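Local coordinates for putative phosphohydrolase (Shewanella amazonensis, PDB 3M1T), which is of unproven function, a putative phosphohydrolase or signal-transduction protein whose all-helical HDOD domain belongs to the HD phosphodiesterase clan, at residues A[117-122]-A[254-259]; A[150-155]-A[171-176]; A[26-31]-A[36-41]; A[89-94]-A[134-139]; A[177-182]-A[201-206]. All blocks are in the same frame, centred on the assembly; numbering follows the deposited sequence. Where two conformers were deposited one is given.

Contact 1 (A[117-122]-A[254-259]); sequences CQELAK and GGLAEK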
# COMPACT_ATOMS: atom_id res chain seq x y z
N CYS A 117 -7.51 3.30 -4.14
CA CYS A 117 -7.18 2.35 -5.20
C CYS A 117 -8.30 1.29 -5.42
O CYS A 117 -8.61 0.90 -6.52
CB CYS A 117 -5.89 1.61 -4.84
SG CYS A 117 -4.39 2.56 -5.03
N GLN A 118 -8.84 0.78 -4.33
CA GLN A 118 -9.90 -0.20 -4.39
C GLN A 118 -11.11 0.30 -5.19
O GLN A 118 -11.72 -0.46 -5.95
CB GLN A 118 -10.32 -0.57 -2.96
CG GLN A 118 -11.17 -1.79 -2.85
CD GLN A 118 -11.38 -2.22 -1.40
OE1 GLN A 118 -11.84 -1.44 -0.57
NE2 GLN A 118 -11.03 -3.49 -1.10
N GLU A 119 -11.48 1.56 -4.99
CA GLU A 119 -12.56 2.20 -5.72
C GLU A 119 -12.19 2.35 -7.20
O GLU A 119 -13.01 2.11 -8.08
CB GLU A 119 -12.84 3.58 -5.13
CG GLU A 119 -13.92 4.37 -5.87
CD GLU A 119 -15.28 3.67 -5.93
OE1 GLU A 119 -15.60 2.89 -4.99
OE2 GLU A 119 -16.03 3.97 -6.88
N LEU A 120 -10.96 2.77 -7.47
CA LEU A 120 -10.52 2.87 -8.87
C LEU A 120 -10.61 1.51 -9.57
O LEU A 120 -11.03 1.44 -10.72
CB LEU A 120 -9.09 3.42 -8.96
CG LEU A 120 -8.84 4.77 -8.33
CD1 LEU A 120 -7.39 5.23 -8.46
CD2 LEU A 120 -9.80 5.86 -8.85
N ALA A 121 -10.18 0.45 -8.88
CA ALA A 121 -10.24 -0.91 -9.44
C ALA A 121 -11.66 -1.35 -9.79
O ALA A 121 -11.93 -2.00 -10.81
CB ALA A 121 -9.62 -1.92 -8.44
N LYS A 122 -12.58 -1.01 -8.90
CA LYS A 122 -13.99 -1.30 -9.14
C LYS A 122 -14.44 -0.69 -10.44
O LYS A 122 -15.13 -1.33 -11.25
CB LYS A 122 -14.83 -0.77 -8.00
CG LYS A 122 -14.84 -1.71 -6.81
CD LYS A 122 -15.58 -1.14 -5.62
CE LYS A 122 -15.15 -1.85 -4.33
NZ LYS A 122 -16.11 -1.54 -3.24
N GLY A 254 -17.50 9.50 -13.39
CA GLY A 254 -18.89 9.74 -13.02
C GLY A 254 -19.18 9.34 -11.59
O GLY A 254 -19.02 8.17 -11.22
N GLY A 255 -19.53 10.32 -10.76
CA GLY A 255 -19.74 10.09 -9.33
C GLY A 255 -18.48 9.86 -8.51
O GLY A 255 -18.57 9.61 -7.33
N LEU A 256 -17.30 10.00 -9.11
CA LEU A 256 -16.07 9.63 -8.40
C LEU A 256 -15.75 10.60 -7.28
O LEU A 256 -15.41 10.18 -6.15
CB LEU A 256 -14.89 9.54 -9.36
CG LEU A 256 -13.54 9.18 -8.77
CD1 LEU A 256 -13.52 7.83 -8.02
CD2 LEU A 256 -12.46 9.16 -9.89
N ALA A 257 -15.81 11.89 -7.57
CA ALA A 257 -15.57 12.88 -6.53
C ALA A 257 -16.50 12.67 -5.34
O ALA A 257 -16.05 12.75 -4.18
CB ALA A 257 -15.69 14.34 -7.06
N GLU A 258 -17.77 12.40 -5.61
CA GLU A 258 -18.76 12.22 -4.54
C GLU A 258 -18.40 10.99 -3.70
O GLU A 258 -18.44 11.04 -2.45
CB GLU A 258 -20.16 12.08 -5.13
CG GLU A 258 -20.99 13.39 -5.14
CD GLU A 258 -21.46 13.80 -3.75
N LYS A 259 -18.01 9.92 -4.38
CA LYS A 259 -17.64 8.65 -3.72
C LYS A 259 -16.40 8.83 -2.87
O LYS A 259 -16.35 8.34 -1.73
CB LYS A 259 -17.48 7.53 -4.73
CG LYS A 259 -17.06 6.16 -4.17
CD LYS A 259 -18.12 5.62 -3.20
CE LYS A 259 -17.88 4.18 -2.76
NZ LYS A 259 -17.99 3.18 -3.90
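Glu119 lays its side chain across that of Lys259, where helix 103-124 of the all-helical HDOD domain meets the first turn of helix 256-263, one of the last helices of the chain. The Glu119 chain runs out anti to its own main-chain nitrogen and then turns at chi2 (58°), which swings the carboxylate over the aliphatic part of the lysine: Glu119 CD sits 3.5 Å from Lys259 CG. Lys259 curls back in turn, bending at chi2 and again at chi4, and closes a salt bridge from NZ to Glu119 OE1 of 2.6 Å. Arg123, one helical turn on, takes the other carboxylate oxygen, OE2, so two cations share this one buried acid. With an alanine here, Lys259 and Arg123 would probably lose their common anion and the lysine chain would be set free to turn. Beside the charged pair the contact is apolar. Leu256 CD1 packs against Glu119 CG at 4.1 Å and against Leu120 CD2 at 4.3 Å, while Leu256 also touches Leu240 on helix 236-247. The ammonium does not lie in the carboxylate plane: Lys259 NZ meets Glu119 OE1 from above, 38° out of it.

Contact 2 (A[150-155]-A[171-176]); sequences PAVAAT and KELLGY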
# COMPACT_ATOMS: atom_id res chain seq x y z
N PRO A 150 20.24 5.66 7.11
CA PRO A 150 19.74 6.86 7.83
C PRO A 150 20.39 8.17 7.42
O PRO A 150 19.68 9.22 7.28
CB PRO A 150 19.98 6.53 9.30
CG PRO A 150 20.63 5.22 9.35
CD PRO A 150 20.66 4.59 8.03
N ALA A 151 21.71 8.16 7.27
CA ALA A 151 22.43 9.37 6.95
C ALA A 151 22.04 9.91 5.54
O ALA A 151 21.73 11.08 5.37
CB ALA A 151 23.93 9.13 7.07
N VAL A 152 22.07 9.02 4.56
CA VAL A 152 21.61 9.36 3.22
C VAL A 152 20.17 9.86 3.20
O VAL A 152 19.87 10.84 2.56
CB VAL A 152 21.84 8.21 2.22
CG1 VAL A 152 21.14 8.47 0.91
CG2 VAL A 152 23.36 8.06 2.05
N ALA A 153 19.27 9.18 3.92
CA ALA A 153 17.89 9.62 3.97
C ALA A 153 17.75 11.02 4.48
O ALA A 153 17.00 11.81 3.95
CB ALA A 153 17.06 8.66 4.85
N ALA A 154 18.49 11.37 5.53
CA ALA A 154 18.45 12.71 6.05
C ALA A 154 19.00 13.76 5.06
O ALA A 154 18.45 14.87 4.88
CB ALA A 154 19.26 12.79 7.39
N THR A 155 20.10 13.39 4.42
CA THR A 155 20.71 14.25 3.40
C THR A 155 19.73 14.48 2.27
O THR A 155 19.60 15.63 1.76
CB THR A 155 22.01 13.61 2.91
OG1 THR A 155 22.91 13.58 4.03
CG2 THR A 155 22.62 14.44 1.75
N LYS A 171 18.02 7.88 -6.38
CA LYS A 171 18.84 7.29 -7.43
C LYS A 171 20.27 7.73 -7.46
O LYS A 171 21.17 6.94 -7.61
CB LYS A 171 18.17 7.30 -8.82
CG LYS A 171 17.82 5.87 -9.23
CD LYS A 171 16.85 5.77 -10.38
CE LYS A 171 15.83 4.64 -10.16
NZ LYS A 171 15.54 3.86 -11.43
N GLU A 172 20.49 9.03 -7.27
CA GLU A 172 21.82 9.53 -7.26
C GLU A 172 22.64 8.95 -6.16
O GLU A 172 23.78 8.58 -6.44
CB GLU A 172 21.87 11.07 -7.11
CG GLU A 172 21.33 11.85 -8.30
CD GLU A 172 21.76 13.30 -8.35
OE1 GLU A 172 22.62 13.68 -7.55
OE2 GLU A 172 21.26 14.02 -9.26
N LEU A 173 22.15 8.93 -4.91
CA LEU A 173 22.98 8.58 -3.78
C LEU A 173 22.96 7.08 -3.44
O LEU A 173 23.89 6.59 -2.82
CB LEU A 173 22.56 9.40 -2.55
CG LEU A 173 22.82 10.90 -2.70
CD1 LEU A 173 22.32 11.63 -1.43
CD2 LEU A 173 24.29 11.12 -2.92
N LEU A 174 21.91 6.39 -3.83
CA LEU A 174 21.72 4.97 -3.52
C LEU A 174 21.78 4.07 -4.75
O LEU A 174 22.02 2.88 -4.59
CB LEU A 174 20.37 4.74 -2.87
CG LEU A 174 20.13 5.50 -1.54
CD1 LEU A 174 18.64 5.41 -1.16
CD2 LEU A 174 21.06 5.01 -0.46
N GLY A 175 21.46 4.59 -5.92
CA GLY A 175 21.41 3.81 -7.15
C GLY A 175 20.04 3.16 -7.38
O GLY A 175 19.87 2.40 -8.37
N TYR A 176 19.07 3.42 -6.51
CA TYR A 176 17.70 2.97 -6.69
C TYR A 176 16.82 3.93 -5.92
O TYR A 176 17.36 4.75 -5.14
CB TYR A 176 17.55 1.52 -6.13
CG TYR A 176 17.94 1.37 -4.70
CD1 TYR A 176 17.06 1.75 -3.71
CD2 TYR A 176 19.22 1.00 -4.32
CE1 TYR A 176 17.44 1.68 -2.42
CE2 TYR A 176 19.60 0.88 -2.99
CZ TYR A 176 18.71 1.27 -2.04
OH TYR A 176 19.09 1.20 -0.71
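Val152 CG1 is the methyl that fills this contact, wedged between two consecutive leucines of the facing helix. It lies 3.7 Å from Leu174 CD2 and 3.9 Å from Leu173 CB, with Leu173 CD1 only a little farther off. The two approaches differ: Val152 and Leu174 run side by side, pointing opposite ways, whereas Val152 and Leu173 meet at a slant. What sends CG1 into the notch is the valine's first torsion, 169°, which sets that methyl opposite the main-chain nitrogen while CG2 stays back beside it. One turn further along helix 150-161, Thr155 adds a looser touch, its CG2 standing 4.3 Å from Leu173 CD1 at the exposed margin.

The next shell explains how the leucines are presented. Both belong to the last turn of helix 166-174, which ends at Leu174; at Gly175 the backbone takes a positive phi (87°) and the chain turns away toward Tyr176. The Tyr176 ring comes back underneath, and Leu174 CB rests 3.9 Å above its plane, nearer the rim than the centre. Leu174 further touches Ile145 of helix 140-148 and Asp149, and Ala153, on the far side of its helix from the leucines, packs on Val146. The pair of helices is thus laid on helix 140-148 within the HDOD domain.

No hydrogen bond or salt bridge crosses between 150-155 and 171-176. Aliphatic carbons do all the touching, so the fit at this surface depends on shape and on the burial of apolar carbon, without polar bonds to fix its direction.

Contact 3 (A[26-31]-A[36-41]); sequences DVVNNE and KAVSEK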
# COMPACT_ATOMS: atom_id res chain seq x y z
N ASP A 26 1.22 -17.03 3.01
CA ASP A 26 1.14 -18.11 1.99
C ASP A 26 -0.31 -18.55 1.94
O ASP A 26 -0.94 -18.60 0.89
CB ASP A 26 2.16 -19.18 2.39
CG ASP A 26 2.40 -20.28 1.33
OD1 ASP A 26 1.55 -20.47 0.51
OD2 ASP A 26 3.51 -20.84 1.43
N VAL A 27 -0.88 -18.87 3.09
CA VAL A 27 -2.25 -19.30 3.15
C VAL A 27 -3.24 -18.27 2.62
O VAL A 27 -4.10 -18.58 1.79
CB VAL A 27 -2.63 -19.71 4.64
CG1 VAL A 27 -4.09 -20.05 4.74
CG2 VAL A 27 -1.80 -20.93 5.13
N VAL A 28 -3.17 -17.02 3.09
CA VAL A 28 -4.19 -16.03 2.66
C VAL A 28 -3.92 -15.38 1.29
O VAL A 28 -4.77 -14.70 0.74
CB VAL A 28 -4.43 -14.90 3.70
CG1 VAL A 28 -4.96 -15.50 5.01
CG2 VAL A 28 -3.16 -14.11 3.93
N ASN A 29 -2.73 -15.54 0.75
CA ASN A 29 -2.47 -15.13 -0.66
C ASN A 29 -2.92 -16.21 -1.64
O ASN A 29 -3.01 -15.92 -2.86
CB ASN A 29 -0.98 -14.79 -0.88
CG ASN A 29 -0.57 -13.45 -0.28
OD1 ASN A 29 -1.41 -12.61 -0.05
ND2 ASN A 29 0.72 -13.23 -0.07
N ASN A 30 -3.18 -17.42 -1.15
CA ASN A 30 -3.65 -18.54 -1.97
C ASN A 30 -5.16 -18.56 -2.06
O ASN A 30 -5.88 -18.94 -1.12
CB ASN A 30 -3.11 -19.87 -1.43
CG ASN A 30 -3.34 -21.01 -2.38
OD1 ASN A 30 -4.20 -20.91 -3.25
ND2 ASN A 30 -2.60 -22.10 -2.21
N GLU A 31 -5.68 -18.13 -3.23
CA GLU A 31 -7.12 -18.10 -3.44
C GLU A 31 -7.80 -19.44 -3.23
O GLU A 31 -9.00 -19.51 -3.02
CB GLU A 31 -7.45 -17.49 -4.81
CG GLU A 31 -7.16 -15.99 -4.88
N LYS A 36 -11.51 -22.82 6.74
CA LYS A 36 -10.89 -23.55 7.86
C LYS A 36 -9.39 -23.26 7.95
O LYS A 36 -8.88 -22.98 9.03
CB LYS A 36 -11.09 -25.06 7.67
CG LYS A 36 -10.74 -25.90 8.85
CD LYS A 36 -11.27 -27.33 8.67
CE LYS A 36 -11.00 -28.18 9.90
NZ LYS A 36 -11.82 -29.47 9.89
N ALA A 37 -8.70 -23.34 6.82
CA ALA A 37 -7.26 -23.19 6.81
C ALA A 37 -6.88 -21.80 7.29
O ALA A 37 -5.94 -21.64 8.10
CB ALA A 37 -6.71 -23.42 5.45
N VAL A 38 -7.58 -20.79 6.78
CA VAL A 38 -7.29 -19.39 7.15
C VAL A 38 -7.62 -19.15 8.62
O VAL A 38 -6.80 -18.57 9.38
CB VAL A 38 -8.07 -18.38 6.27
CG1 VAL A 38 -7.92 -16.98 6.85
CG2 VAL A 38 -7.56 -18.41 4.80
N SER A 39 -8.81 -19.62 9.04
CA SER A 39 -9.26 -19.46 10.45
C SER A 39 -8.34 -20.17 11.42
O SER A 39 -7.94 -19.58 12.43
CB SER A 39 -10.70 -19.94 10.62
OG SER A 39 -11.50 -19.27 9.65
N GLU A 40 -7.99 -21.42 11.11
CA GLU A 40 -7.10 -22.15 12.00
C GLU A 40 -5.75 -21.43 12.11
O GLU A 40 -5.24 -21.29 13.22
CB GLU A 40 -6.93 -23.60 11.57
CG GLU A 40 -8.20 -24.38 11.86
CD GLU A 40 -8.11 -25.86 11.57
OE1 GLU A 40 -7.09 -26.32 10.98
OE2 GLU A 40 -9.09 -26.55 11.93
N LYS A 41 -5.18 -20.98 11.00
CA LYS A 41 -3.84 -20.37 11.06
C LYS A 41 -3.89 -19.12 11.94
O LYS A 41 -3.01 -18.91 12.77
CB LYS A 41 -3.36 -20.05 9.65
CG LYS A 41 -1.88 -19.74 9.55
CD LYS A 41 -1.05 -20.97 9.81
CE LYS A 41 0.45 -20.73 9.63
NZ LYS A 41 1.31 -21.97 9.74
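Ala37 opens the contact from helix 35-43, its CB lying 4.3 Å from Val27 CG1 on helix 19-29. The two helices form a helical hairpin near the start of the HDOD domain, joined by a short turn in which the Ser33 hydroxyl bonds to Val27 O. Val38 comes next and touches two valines, presenting a different methyl to each. Its CG2 meets Val27 CG1 at 3.8 Å as the two side chains pass alongside, while its CG1 meets Val28 CG1, in one of that residue's two conformers, at 3.8 Å with the chains nearly at right angles. A chi1 of 170° spreads the Val38 methyls in this way, CG1 opposite the main-chain nitrogen and CG2 beside it. Behind this row the hairpin is backed by helix 79-94, where Val28 rests on Val86 and Ile87, and Val38 on Met79. Further along, Ser39 faces Asp71 and Val74 of helix 70-77. Lys41 leans back toward the first helix, one turn before Val27, where its NZ forms a salt bridge with Glu23 OE1.

Contact 4 (A[89-94]-A[134-139]); sequences SAVVGA and CGILHS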
# COMPACT_ATOMS: atom_id res chain seq x y z
N SER A 89 -2.75 -6.52 8.26
CA SER A 89 -2.37 -6.64 9.67
C SER A 89 -0.99 -7.29 9.79
O SER A 89 -0.16 -6.89 10.61
CB SER A 89 -3.40 -7.44 10.43
OG SER A 89 -4.63 -6.76 10.38
N ALA A 90 -0.73 -8.25 8.92
CA ALA A 90 0.58 -8.91 8.92
C ALA A 90 1.71 -7.95 8.51
O ALA A 90 2.77 -7.91 9.14
CB ALA A 90 0.57 -10.15 8.02
N VAL A 91 1.48 -7.21 7.43
CA VAL A 91 2.44 -6.25 6.97
C VAL A 91 2.72 -5.16 8.03
O VAL A 91 3.89 -4.87 8.32
CB VAL A 91 1.98 -5.64 5.62
CG1 VAL A 91 2.87 -4.47 5.25
CG2 VAL A 91 1.95 -6.74 4.50
N VAL A 92 1.68 -4.61 8.62
CA VAL A 92 1.81 -3.60 9.68
C VAL A 92 2.65 -4.14 10.83
O VAL A 92 3.56 -3.50 11.31
CB VAL A 92 0.41 -3.11 10.18
CG1 VAL A 92 0.55 -2.34 11.53
CG2 VAL A 92 -0.30 -2.26 9.07
N GLY A 93 2.41 -5.40 11.22
CA GLY A 93 3.16 -6.02 12.31
C GLY A 93 4.62 -6.24 12.01
O GLY A 93 5.42 -6.36 12.93
N ALA A 94 4.96 -6.41 10.74
CA ALA A 94 6.31 -6.66 10.31
C ALA A 94 7.05 -5.33 10.12
O ALA A 94 8.23 -5.38 9.93
CB ALA A 94 6.31 -7.46 9.05
N CYS A 134 -2.01 -3.49 -3.02
CA CYS A 134 -0.99 -2.68 -3.61
C CYS A 134 -0.82 -1.36 -2.83
O CYS A 134 0.29 -0.97 -2.55
CB CYS A 134 -1.33 -2.45 -5.08
SG CYS A 134 0.09 -1.90 -6.07
N GLY A 135 -1.93 -0.72 -2.48
CA GLY A 135 -1.89 0.43 -1.62
C GLY A 135 -1.22 0.18 -0.27
O GLY A 135 -0.36 0.98 0.15
N ILE A 136 -1.54 -0.94 0.36
CA ILE A 136 -0.92 -1.29 1.65
C ILE A 136 0.57 -1.35 1.54
O ILE A 136 1.26 -0.89 2.42
CB ILE A 136 -1.45 -2.63 2.19
CG1 ILE A 136 -2.91 -2.48 2.54
CG2 ILE A 136 -0.57 -3.16 3.37
CD1 ILE A 136 -3.24 -1.33 3.55
N LEU A 137 1.07 -1.85 0.42
CA LEU A 137 2.51 -2.11 0.23
C LEU A 137 3.27 -0.91 -0.35
O LEU A 137 4.50 -0.90 -0.35
CB LEU A 137 2.71 -3.27 -0.73
CG LEU A 137 2.21 -4.61 -0.24
CD1 LEU A 137 2.25 -5.70 -1.38
CD2 LEU A 137 3.00 -5.06 1.02
N HIS A 138 2.54 0.09 -0.87
CA HIS A 138 3.21 0.99 -1.81
C HIS A 138 4.30 1.87 -1.25
O HIS A 138 5.22 2.28 -2.00
CB HIS A 138 2.17 1.89 -2.54
CG HIS A 138 1.82 3.13 -1.80
ND1 HIS A 138 0.93 3.13 -0.76
CD2 HIS A 138 2.20 4.43 -1.99
CE1 HIS A 138 0.77 4.37 -0.34
NE2 HIS A 138 1.55 5.17 -1.05
N SER A 139 4.20 2.22 0.03
CA SER A 139 5.10 3.22 0.60
C SER A 139 6.13 2.63 1.55
O SER A 139 6.89 3.34 2.22
CB SER A 139 4.29 4.32 1.32
OG SER A 139 5.09 5.49 1.43
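Val91 points toward the facing helix and forks over it, sending one methyl to each of two neighbouring residues. CG1 goes to Ile136, where it meets the CG2 branch at 4.1 Å with the two side chains slanted against each other. CG2 goes to Leu137, touching CD2 at 4.0 Å, and here the chains stand nearly at right angles. The fork follows from the valine's chi1 of 170°, which sets CG1 opposite the main-chain nitrogen and CG2 opposite the carbonyl carbon. Ile136 uses its short branch for this contact; Leu137 reaches in by the end of its chain.

These residues join helix 79-94 to helix 128-137 deep in the all-helical HDOD domain, the centre of the contact lying about 6 Å from the centre of the chain. All three are buried and wholly apolar in their meeting. Ile136 also packs on Phe111 of helix 103-124, and Leu137 on Phe191.

Just beyond Leu137, His138 and Ser139 probably stand at the place of the clan's His-Asp pair, with serine instead of the aspartate. The ring of His138 is turned back toward Gly135. Its ND1 donates to Gly135 O at 2.7 Å, an almost straight bond of 175° that lies in the carbonyl plane, on a lone pair, and in the plane of the ring. The same oxygen accepts from His138 N, and Ser139 CB sits 3.7 Å above the centre of the imidazole.

Contact 5 (A[177-182]-A[201-206]); sequences DNAEIG and FQNHPK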
# COMPACT_ATOMS: atom_id res chain seq x y z
N ASP A 177 15.50 3.86 -6.12
CA ASP A 177 14.58 4.72 -5.37
C ASP A 177 13.62 3.93 -4.49
O ASP A 177 13.68 2.68 -4.40
CB ASP A 177 13.82 5.70 -6.24
CG ASP A 177 12.89 5.06 -7.23
OD1 ASP A 177 12.34 3.98 -6.96
OD2 ASP A 177 12.70 5.65 -8.33
N ASN A 178 12.83 4.69 -3.75
CA ASN A 178 11.96 4.06 -2.75
C ASN A 178 10.88 3.13 -3.36
O ASN A 178 10.46 2.15 -2.72
CB ASN A 178 11.34 5.11 -1.84
CG ASN A 178 10.32 5.94 -2.54
OD1 ASN A 178 9.18 5.58 -2.57
ND2 ASN A 178 10.75 7.10 -3.15
N ALA A 179 10.47 3.40 -4.59
CA ALA A 179 9.49 2.59 -5.28
C ALA A 179 10.14 1.24 -5.64
O ALA A 179 9.53 0.16 -5.49
CB ALA A 179 8.89 3.29 -6.53
N GLU A 180 11.39 1.29 -6.10
CA GLU A 180 12.12 0.09 -6.50
C GLU A 180 12.39 -0.81 -5.30
O GLU A 180 12.20 -2.06 -5.36
CB GLU A 180 13.40 0.47 -7.18
CG GLU A 180 13.17 1.02 -8.56
CD GLU A 180 14.44 1.45 -9.24
OE1 GLU A 180 15.41 1.89 -8.57
OE2 GLU A 180 14.45 1.32 -10.49
N ILE A 181 12.86 -0.25 -4.17
CA ILE A 181 13.16 -1.07 -3.01
C ILE A 181 11.87 -1.56 -2.35
O ILE A 181 11.86 -2.69 -1.85
CB ILE A 181 14.17 -0.43 -2.00
CG1 ILE A 181 14.80 -1.54 -1.16
CG2 ILE A 181 13.53 0.75 -1.23
CD1 ILE A 181 15.95 -1.02 -0.25
N GLY A 182 10.80 -0.79 -2.37
CA GLY A 182 9.49 -1.26 -1.92
C GLY A 182 9.00 -2.43 -2.78
O GLY A 182 8.44 -3.41 -2.25
N PHE A 201 6.33 1.06 -10.44
CA PHE A 201 6.08 2.15 -11.39
C PHE A 201 5.17 3.22 -10.85
O PHE A 201 4.75 4.10 -11.60
CB PHE A 201 5.53 1.59 -12.71
CG PHE A 201 6.60 1.04 -13.61
CD1 PHE A 201 7.31 1.89 -14.44
CD2 PHE A 201 6.89 -0.30 -13.59
CE1 PHE A 201 8.33 1.41 -15.23
CE2 PHE A 201 7.92 -0.81 -14.38
CZ PHE A 201 8.61 0.06 -15.21
N GLN A 202 4.90 3.24 -9.54
CA GLN A 202 3.95 4.19 -8.97
C GLN A 202 4.23 5.68 -9.32
O GLN A 202 3.30 6.49 -9.24
CB GLN A 202 3.87 4.01 -7.47
CG GLN A 202 5.16 4.39 -6.72
CD GLN A 202 5.05 4.09 -5.26
OE1 GLN A 202 4.62 4.91 -4.45
NE2 GLN A 202 5.37 2.81 -4.90
N ASN A 203 5.49 6.04 -9.48
CA ASN A 203 5.87 7.46 -9.75
C ASN A 203 6.03 7.78 -11.22
O ASN A 203 6.15 8.99 -11.55
CB ASN A 203 7.16 7.77 -9.02
CG ASN A 203 6.99 7.68 -7.52
OD1 ASN A 203 5.96 8.09 -6.98
ND2 ASN A 203 7.97 7.08 -6.85
N HIS A 204 5.94 6.76 -12.07
CA HIS A 204 6.08 6.86 -13.52
C HIS A 204 5.26 5.87 -14.25
O HIS A 204 5.77 5.10 -15.06
CB HIS A 204 7.53 6.68 -13.90
CG HIS A 204 8.38 7.80 -13.44
ND1 HIS A 204 8.32 9.06 -14.00
CD2 HIS A 204 9.28 7.89 -12.42
CE1 HIS A 204 9.16 9.86 -13.38
NE2 HIS A 204 9.75 9.18 -12.41
N PRO A 205 3.96 5.90 -14.03
CA PRO A 205 3.16 4.83 -14.65
C PRO A 205 3.18 4.78 -16.16
O PRO A 205 3.14 3.70 -16.75
CB PRO A 205 1.76 5.09 -14.10
CG PRO A 205 1.77 6.52 -13.75
CD PRO A 205 3.13 6.80 -13.22
N LYS A 206 3.27 5.96 -16.82
CA LYS A 206 3.25 5.93 -18.25
C LYS A 206 4.54 5.38 -18.87
O LYS A 206 4.54 5.12 -20.07
CB LYS A 206 2.89 7.34 -18.81
CG LYS A 206 1.50 7.77 -18.40
CD LYS A 206 0.98 9.09 -19.10
CE LYS A 206 1.71 10.26 -18.57
NZ LYS A 206 0.85 11.50 -18.71
O HOH W 1 10.18 6.26 -8.69
O HOH W 2 6.06 5.46 -2.06
O HOH W 3 7.52 7.04 -3.99
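Ala179 CB makes the direct contacts, all of them van der Waals, between the first turn of helix 178-188 and the loop after helix 193-200. It touches Gln202 CG at 3.9 Å, and Gln202 NE2 and Asn203 ND2 at the same distance. Gln202 leaves its backbone with CG between the nitrogen and the carbonyl carbon (chi1 67°) and then runs extended alongside the alanine methyl.

Water carries the polar link. One molecule donates to Asp177 OD2 at 2.6 Å and accepts from Asn203 ND2; another donates to Asn178 OD1, also at 2.6 Å, and accepts from that same ND2. The Asn203 amide nitrogen is therefore tied to the N-cap Asp177 and to Asn178, the first helical residue.

Within the helix start, Asp177 and Glu180 form a capping box: Asp177 OD1 accepts from Glu180 N at 3.0 Å, while Asp177 N gives its hydrogen to Glu180 OE1. The second carboxylate oxygen of Glu180 pairs with Lys171.

The polar atoms of the Gln202 amide have their main partners outside the two segments: NE2 with the carbonyls of His138 and Ile199, OE1 with Lys222. A leucine in its place would probably leave the His138 carbonyl and the Lys222 ammonium each short of a partner.

Around the contact, helix 166-174 lies against the helix start, with Asn178 bonded to Glu170; Ile181 packs on helix 140-148, and Gln202 and Pro205 rest on helix 213-227. The type I turn from Phe201 to His204 thus sits between helices 178-188 and 213-227.

How the contacts relate
From the N terminus, contact 3 closes first, a short hairpin of helices 19-29 and 35-43. Contact 4 then closes a larger loop from helix 79-94 to helix 128-137, and contact 1 opens inside it on helix 103-124, so the two cross; contact 1 closes only near the C terminus. Contacts 2 and 5 follow one another within the loop of contact 1, joining helix 150-161 to 166-174, and helix 178-188 to the loop after helix 193-200. Contacts 2 and 5 touch each other, and contact 5 also touches the central contact 4. Contacts 2 and 3 lie on opposite sides of the chain's centre, their own centres about 38 Å apart.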